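Local atomic coordinates of enterochelin esterase (Salmonella enterica subsp. enterica serovar Typhimurium, PDB entry 3MGA), a protein that probably hydrolyses the ester bonds of ferric enterobactin (enterochelin), the siderophore that carries iron into the bacterium. Residues P161-P166 against G391-L396; F212-E215 against V219-A222. One frame throughout, in Å; residues are numbered along the deposited sequence.

Overall arrangement
Interaction 1 ties the loop that leads from strand 148-153 of the N-terminal region to the central sheet onto helix 385-399. Interaction 2 joins the neighbouring helices 210-216 and 220-228 of the esterase domain. Their centres lie 11 Å apart and they touch directly: Trp163 CE2 packs 3.7 Å from Ala222 CB, the far end of the same indole reaches Val219, and Pro166 meets Pro221. Helix 385-399 also serves both, because Leu392 touches Trp213. Trp213 lies near a GxSxG sequence consistent with a nucleophile elbow. A bound PEG is about 6 Å from the Trp163 side chain and about 10 Å from that of Trp213.

Interaction 1 of 2, residues P161-P166 against G391-L396; sequences PGWDRP and GLTQGL
Thr393 OG1 lies 2.8 Å from Pro161 O, and Gly390 O, back along its own helix, is also within hydrogen-bonding reach. The hydroxyl has one proton for the two carbonyls. This is where the linker between the two domains meets helix 385-399, a late helix of the alpha/beta-hydrolase fold. With chi1 at 59°, OG1 stands between the backbone N and the carbonyl carbon, while the methyl CG2 swings beside the N and approaches the Trp163 indole obliquely, 3.5 Å from NE1. That NE1 makes a weak hydrogen bond to Arg389 O, so the same helix meets the indole through both a methyl and a carbonyl. The Pro161 ring leans over the threonine hydroxyl, its CD 3.5 Å from Thr393 OG1, and Leu226 of helix 220-228 packs against both residues. Within the loop, Asp164 OD1 accepts weak bonds from Gly162 N and Arg165 N. Gln394 adds a slighter contact: its chain leaves anti to the backbone N, bends at chi2 (62°), and brings OE1 to 3.9 Å from Pro161 CG.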
ATOM      1  N   PRO A 161       8.228  -7.307  -9.155  1.00 37.56           N
ATOM      2  CA  PRO A 161       8.083  -8.668  -9.658  1.00 38.55           C
ATOM      3  C   PRO A 161       6.655  -9.093  -9.933  1.00 37.98           C
ATOM      4  O   PRO A 161       5.791  -8.940  -9.065  1.00 35.69           O
ATOM      5  CB  PRO A 161       8.682  -9.534  -8.531  1.00 39.84           C
ATOM      6  CG  PRO A 161       9.474  -8.616  -7.697  1.00 39.08           C
ATOM      7  CD  PRO A 161       8.782  -7.304  -7.788  1.00 38.36           C
ATOM      8  N   GLY A 162       6.424  -9.611 -11.144  1.00 39.09           N
ATOM      9  CA  GLY A 162       5.120 -10.100 -11.562  1.00 39.69           C
ATOM     10  C   GLY A 162       4.246  -9.056 -12.218  1.00 40.74           C
ATOM     11  O   GLY A 162       3.533  -9.352 -13.187  1.00 41.01           O
ATOM     12  N   TRP A 163       4.295  -7.834 -11.687  1.00 40.93           N
ATOM     13  CA  TRP A 163       3.501  -6.732 -12.207  1.00 41.75           C
ATOM     14  C   TRP A 163       4.037  -6.239 -13.550  1.00 44.93           C
ATOM     15  O   TRP A 163       3.310  -5.592 -14.304  1.00 45.30           O
ATOM     16  CB  TRP A 163       3.455  -5.579 -11.188  1.00 40.87           C
ATOM     17  CG  TRP A 163       2.900  -6.004  -9.866  1.00 35.82           C
ATOM     18  CD1 TRP A 163       3.604  -6.450  -8.783  1.00 35.37           C
ATOM     19  CD2 TRP A 163       1.522  -6.061  -9.503  1.00 29.78           C
ATOM     20  NE1 TRP A 163       2.743  -6.769  -7.761  1.00 36.35           N
ATOM     21  CE2 TRP A 163       1.459  -6.539  -8.179  1.00 31.16           C
ATOM     22  CE3 TRP A 163       0.330  -5.742 -10.166  1.00 34.42           C
ATOM     23  CZ2 TRP A 163       0.251  -6.704  -7.501  1.00 33.48           C
ATOM     24  CZ3 TRP A 163      -0.874  -5.903  -9.497  1.00 34.27           C
ATOM     25  CH2 TRP A 163      -0.904  -6.380  -8.173  1.00 37.33           C
ATOM     26  N   ASP A 164       5.302  -6.544 -13.842  1.00 48.35           N
ATOM     27  CA  ASP A 164       5.930  -6.136 -15.104  1.00 52.99           C
ATOM     28  C   ASP A 164       5.535  -7.061 -16.255  1.00 56.01           C
ATOM     29  O   ASP A 164       5.344  -6.606 -17.379  1.00 58.46           O
ATOM     30  CB  ASP A 164       7.462  -6.092 -14.970  1.00 54.85           C
ATOM     31  CG  ASP A 164       8.073  -7.461 -14.637  1.00 59.13           C
ATOM     32  OD1 ASP A 164       7.369  -8.328 -14.061  1.00 55.82           O
ATOM     33  OD2 ASP A 164       9.272  -7.655 -14.944  1.00 66.93           O
ATOM     34  N   ARG A 165       5.429  -8.358 -15.966  1.00 57.57           N
ATOM     35  CA  ARG A 165       5.041  -9.370 -16.953  1.00 60.32           C
ATOM     36  C   ARG A 165       3.782 -10.065 -16.473  1.00 59.06           C
ATOM     37  O   ARG A 165       3.828 -11.240 -16.120  1.00 59.16           O
ATOM     38  CB  ARG A 165       6.128 -10.440 -17.108  1.00 62.93           C
ATOM     39  CG  ARG A 165       7.445  -9.978 -17.683  1.00 68.33           C
ATOM     40  CD  ARG A 165       8.487 -11.091 -17.551  1.00 74.79           C
ATOM     41  NE  ARG A 165       8.052 -12.349 -18.164  1.00 80.39           N
ATOM     42  CZ  ARG A 165       8.727 -13.496 -18.093  1.00 84.72           C
ATOM     43  NH1 ARG A 165       9.880 -13.566 -17.429  1.00 85.73           N
ATOM     44  NH2 ARG A 165       8.244 -14.583 -18.683  1.00 87.75           N
ATOM     45  N   PRO A 166       2.650  -9.344 -16.436  1.00 57.67           N
ATOM     46  CA  PRO A 166       1.433 -10.000 -15.971  1.00 56.58           C
ATOM     47  C   PRO A 166       1.033 -11.160 -16.876  1.00 58.69           C
ATOM     48  O   PRO A 166       1.065 -11.022 -18.102  1.00 60.34           O
ATOM     49  CB  PRO A 166       0.389  -8.882 -16.023  1.00 56.20           C
ATOM     50  CG  PRO A 166       0.940  -7.873 -16.978  1.00 56.30           C
ATOM     51  CD  PRO A 166       2.415  -7.939 -16.810  1.00 56.83           C
ATOM     52  N   GLY A 391       6.199  -4.719  -3.195  1.00 35.83           N
ATOM     53  CA  GLY A 391       6.782  -5.268  -1.975  1.00 36.08           C
ATOM     54  C   GLY A 391       6.030  -6.503  -1.534  1.00 35.37           C
ATOM     55  O   GLY A 391       6.564  -7.352  -0.812  1.00 35.28           O
ATOM     56  N   LEU A 392       4.782  -6.602  -1.975  1.00 34.91           N
ATOM     57  CA  LEU A 392       3.952  -7.732  -1.624  1.00 35.54           C
ATOM     58  C   LEU A 392       4.557  -8.973  -2.300  1.00 35.10           C
ATOM     59  O   LEU A 392       4.789  -9.989  -1.651  1.00 35.72           O
ATOM     60  CB  LEU A 392       2.512  -7.516  -2.102  1.00 35.65           C
ATOM     61  CG  LEU A 392       1.378  -8.175  -1.305  1.00 38.90           C
ATOM     62  CD1 LEU A 392       0.078  -8.117  -2.137  1.00 39.35           C
ATOM     63  CD2 LEU A 392       1.679  -9.598  -0.911  1.00 38.99           C
ATOM     64  N   THR A 393       4.830  -8.877  -3.601  1.00 34.52           N
ATOM     65  CA  THR A 393       5.381 -10.012  -4.337  1.00 34.82           C
ATOM     66  C   THR A 393       6.823 -10.294  -3.947  1.00 34.94           C
ATOM     67  O   THR A 393       7.224 -11.460  -3.860  1.00 34.45           O
ATOM     68  CB  THR A 393       5.269  -9.849  -5.873  1.00 35.28           C
ATOM     69  OG1 THR A 393       5.958  -8.664  -6.293  1.00 34.09           O
ATOM     70  CG2 THR A 393       3.818  -9.783  -6.295  1.00 33.57           C
ATOM     71  N   GLN A 394       7.603  -9.238  -3.709  1.00 34.51           N
ATOM     72  CA  GLN A 394       8.998  -9.414  -3.294  1.00 35.79           C
ATOM     73  C   GLN A 394       9.063 -10.032  -1.901  1.00 35.14           C
ATOM     74  O   GLN A 394       9.931 -10.859  -1.620  1.00 36.59           O
ATOM     75  CB  GLN A 394       9.759  -8.092  -3.315  1.00 36.79           C
ATOM     76  CG  GLN A 394      11.216  -8.225  -2.885  1.00 39.67           C
ATOM     77  CD  GLN A 394      12.025  -9.129  -3.797  1.00 43.01           C
ATOM     78  OE1 GLN A 394      12.305  -8.785  -4.948  1.00 44.12           O
ATOM     79  NE2 GLN A 394      12.461 -10.266  -3.263  1.00 47.48           N
ATOM     80  N   GLY A 395       8.138  -9.626  -1.039  1.00 35.01           N
ATOM     81  CA  GLY A 395       8.059 -10.128   0.321  1.00 35.42           C
ATOM     82  C   GLY A 395       7.767 -11.608   0.381  1.00 35.79           C
ATOM     83  O   GLY A 395       8.306 -12.308   1.219  1.00 35.74           O
ATOM     84  N   LEU A 396       6.890 -12.080  -0.498  1.00 37.60           N
ATOM     85  CA  LEU A 396       6.552 -13.509  -0.571  1.00 37.86           C
ATOM     86  C   LEU A 396       7.779 -14.310  -1.009  1.00 37.50           C
ATOM     87  O   LEU A 396       8.007 -15.422  -0.534  1.00 39.67           O
ATOM     88  CB  LEU A 396       5.387 -13.727  -1.537  1.00 38.18           C
ATOM     89  CG  LEU A 396       4.028 -13.201  -1.067  1.00 41.20           C
ATOM     90  CD1 LEU A 396       3.064 -13.026  -2.235  1.00 41.05           C
ATOM     91  CD2 LEU A 396       3.433 -14.119   0.034  1.00 39.18           C
TER

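Interaction 2 of 2, residues F212-E215 against V219-A222; sequences FWAE and VWPA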
ATOM      1  N   PHE A 212      -9.157  -4.986  -1.911  1.00 32.90           N
ATOM      2  CA  PHE A 212      -8.292  -4.153  -2.734  1.00 32.97           C
ATOM      3  C   PHE A 212      -7.456  -4.986  -3.688  1.00 33.45           C
ATOM      4  O   PHE A 212      -7.403  -4.705  -4.889  1.00 34.82           O
ATOM      5  CB  PHE A 212      -7.359  -3.335  -1.834  1.00 33.68           C
ATOM      6  CG  PHE A 212      -6.557  -2.312  -2.572  1.00 33.39           C
ATOM      7  CD1 PHE A 212      -7.060  -1.033  -2.764  1.00 34.80           C
ATOM      8  CD2 PHE A 212      -5.306  -2.620  -3.071  1.00 30.34           C
ATOM      9  CE1 PHE A 212      -6.325  -0.089  -3.449  1.00 36.19           C
ATOM     10  CE2 PHE A 212      -4.564  -1.687  -3.745  1.00 30.28           C
ATOM     11  CZ  PHE A 212      -5.066  -0.419  -3.937  1.00 35.74           C
ATOM     12  N   TRP A 213      -6.806  -6.020  -3.154  1.00 33.34           N
ATOM     13  CA  TRP A 213      -5.953  -6.894  -3.961  1.00 33.03           C
ATOM     14  C   TRP A 213      -6.736  -7.820  -4.879  1.00 32.49           C
ATOM     15  O   TRP A 213      -6.144  -8.524  -5.690  1.00 33.41           O
ATOM     16  CB  TRP A 213      -4.988  -7.701  -3.081  1.00 32.14           C
ATOM     17  CG  TRP A 213      -4.138  -6.824  -2.227  1.00 31.56           C
ATOM     18  CD1 TRP A 213      -4.183  -6.710  -0.867  1.00 33.22           C
ATOM     19  CD2 TRP A 213      -3.169  -5.881  -2.677  1.00 29.70           C
ATOM     20  NE1 TRP A 213      -3.269  -5.782  -0.440  1.00 33.16           N
ATOM     21  CE2 TRP A 213      -2.638  -5.250  -1.534  1.00 34.44           C
ATOM     22  CE3 TRP A 213      -2.691  -5.507  -3.939  1.00 29.51           C
ATOM     23  CZ2 TRP A 213      -1.640  -4.271  -1.614  1.00 36.93           C
ATOM     24  CZ3 TRP A 213      -1.708  -4.555  -4.020  1.00 32.29           C
ATOM     25  CH2 TRP A 213      -1.189  -3.937  -2.862  1.00 35.44           C
ATOM     26  N   ALA A 214      -8.056  -7.830  -4.745  1.00 32.42           N
ATOM     27  CA  ALA A 214      -8.908  -8.641  -5.617  1.00 33.42           C
ATOM     28  C   ALA A 214      -9.659  -7.780  -6.638  1.00 34.37           C
ATOM     29  O   ALA A 214     -10.009  -8.268  -7.703  1.00 36.29           O
ATOM     30  CB  ALA A 214      -9.898  -9.468  -4.792  1.00 32.01           C
ATOM     31  N   GLU A 215      -9.887  -6.504  -6.329  1.00 36.06           N
ATOM     32  CA  GLU A 215     -10.640  -5.619  -7.230  1.00 39.18           C
ATOM     33  C   GLU A 215      -9.895  -4.359  -7.718  1.00 40.03           C
ATOM     34  O   GLU A 215      -9.744  -4.160  -8.929  1.00 41.52           O
ATOM     35  CB  GLU A 215     -11.977  -5.235  -6.570  1.00 39.75           C
ATOM     36  CG  GLU A 215     -12.839  -6.473  -6.211  1.00 43.58           C
ATOM     37  CD  GLU A 215     -14.201  -6.144  -5.587  1.00 48.33           C
ATOM     38  OE1 GLU A 215     -14.423  -4.987  -5.154  1.00 50.36           O
ATOM     39  OE2 GLU A 215     -15.049  -7.068  -5.518  1.00 47.42           O
ATOM     40  N   VAL A 219      -4.177  -8.931  -7.802  1.00 35.91           N
ATOM     41  CA  VAL A 219      -2.880  -9.559  -7.597  1.00 35.60           C
ATOM     42  C   VAL A 219      -2.673 -10.871  -8.377  1.00 36.14           C
ATOM     43  O   VAL A 219      -1.544 -11.338  -8.502  1.00 35.38           O
ATOM     44  CB  VAL A 219      -2.690  -9.828  -6.084  1.00 35.10           C
ATOM     45  CG1 VAL A 219      -3.605 -10.964  -5.624  1.00 34.39           C
ATOM     46  CG2 VAL A 219      -1.253 -10.140  -5.753  1.00 36.15           C
ATOM     47  N   TRP A 220      -3.739 -11.427  -8.955  1.00 36.17           N
ATOM     48  CA  TRP A 220      -3.640 -12.738  -9.638  1.00 36.83           C
ATOM     49  C   TRP A 220      -2.596 -12.790 -10.775  1.00 38.44           C
ATOM     50  O   TRP A 220      -1.712 -13.654 -10.767  1.00 38.94           O
ATOM     51  CB  TRP A 220      -4.983 -13.189 -10.225  1.00 36.39           C
ATOM     52  CG  TRP A 220      -6.233 -12.707  -9.541  1.00 36.46           C
ATOM     53  CD1 TRP A 220      -7.201 -11.931 -10.099  1.00 36.77           C
ATOM     54  CD2 TRP A 220      -6.642 -12.946  -8.188  1.00 36.68           C
ATOM     55  NE1 TRP A 220      -8.196 -11.690  -9.191  1.00 39.49           N
ATOM     56  CE2 TRP A 220      -7.879 -12.302  -8.009  1.00 38.51           C
ATOM     57  CE3 TRP A 220      -6.092 -13.647  -7.115  1.00 37.36           C
ATOM     58  CZ2 TRP A 220      -8.577 -12.342  -6.804  1.00 38.09           C
ATOM     59  CZ3 TRP A 220      -6.789 -13.683  -5.914  1.00 36.76           C
ATOM     60  CH2 TRP A 220      -8.009 -13.034  -5.771  1.00 35.72           C
ATOM     61  N   PRO A 221      -2.703 -11.878 -11.767  1.00 37.98           N
ATOM     62  CA  PRO A 221      -1.746 -11.931 -12.870  1.00 38.36           C
ATOM     63  C   PRO A 221      -0.287 -11.909 -12.427  1.00 37.44           C
ATOM     64  O   PRO A 221       0.530 -12.651 -12.982  1.00 36.81           O
ATOM     65  CB  PRO A 221      -2.090 -10.689 -13.702  1.00 40.36           C
ATOM     66  CG  PRO A 221      -3.514 -10.389 -13.362  1.00 39.27           C
ATOM     67  CD  PRO A 221      -3.663 -10.771 -11.928  1.00 37.78           C
ATOM     68  N   ALA A 222       0.029 -11.078 -11.432  1.00 35.69           N
ATOM     69  CA  ALA A 222       1.399 -10.964 -10.916  1.00 35.09           C
ATOM     70  C   ALA A 222       1.846 -12.244 -10.224  1.00 34.80           C
ATOM     71  O   ALA A 222       2.997 -12.663 -10.368  1.00 35.45           O
ATOM     72  CB  ALA A 222       1.521  -9.791  -9.966  1.00 33.61           C
TER
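Val219 N donates to Trp213 O at 2.9 Å with an N-H...O angle of 151°, the donor tilted somewhat out of the carbonyl plane. The bond spans the short turn between helices 210-216 and 220-228, a connection within the alpha/beta-hydrolase domain. Two apolar pairs accompany it. Val219 points its CB toward the first helix and comes to 4.3 Å from Trp213 CB. The valine has CG2 anti to its N and CG1 between N and the carbonyl carbon (chi1 71°), which puts CG1 3.5 Å from the accepting Trp213 O; the same methyl lies over the Trp220 indole, offset toward its rim. Trp220 has an off-staggered chi1 of -29°; together with chi2 this leaves the end of the side chain nearer the first helix than its CB is, and CZ2 lies 3.7 Å from Ala214 CB at an oblique approach. Pro173, Leu192 and Leu239 also pack on this indole. Over the Trp213 indole, Phe212 CD2 sits above the centre of one face, 3.8 Å from the plane, while NE1 is hydrogen-bonded to Gln288 OE1, within the probable nucleophile-elbow sequence. Arg389 of helix 385-399 touches this indole too. Across the two segments, then, one backbone bond is the only hydrogen bond, and the rest is apolar contact of Trp213 CB with Val219 CB and of Ala214 CB with the Trp220 ring, so side-chain shape rather than charge completes the contact.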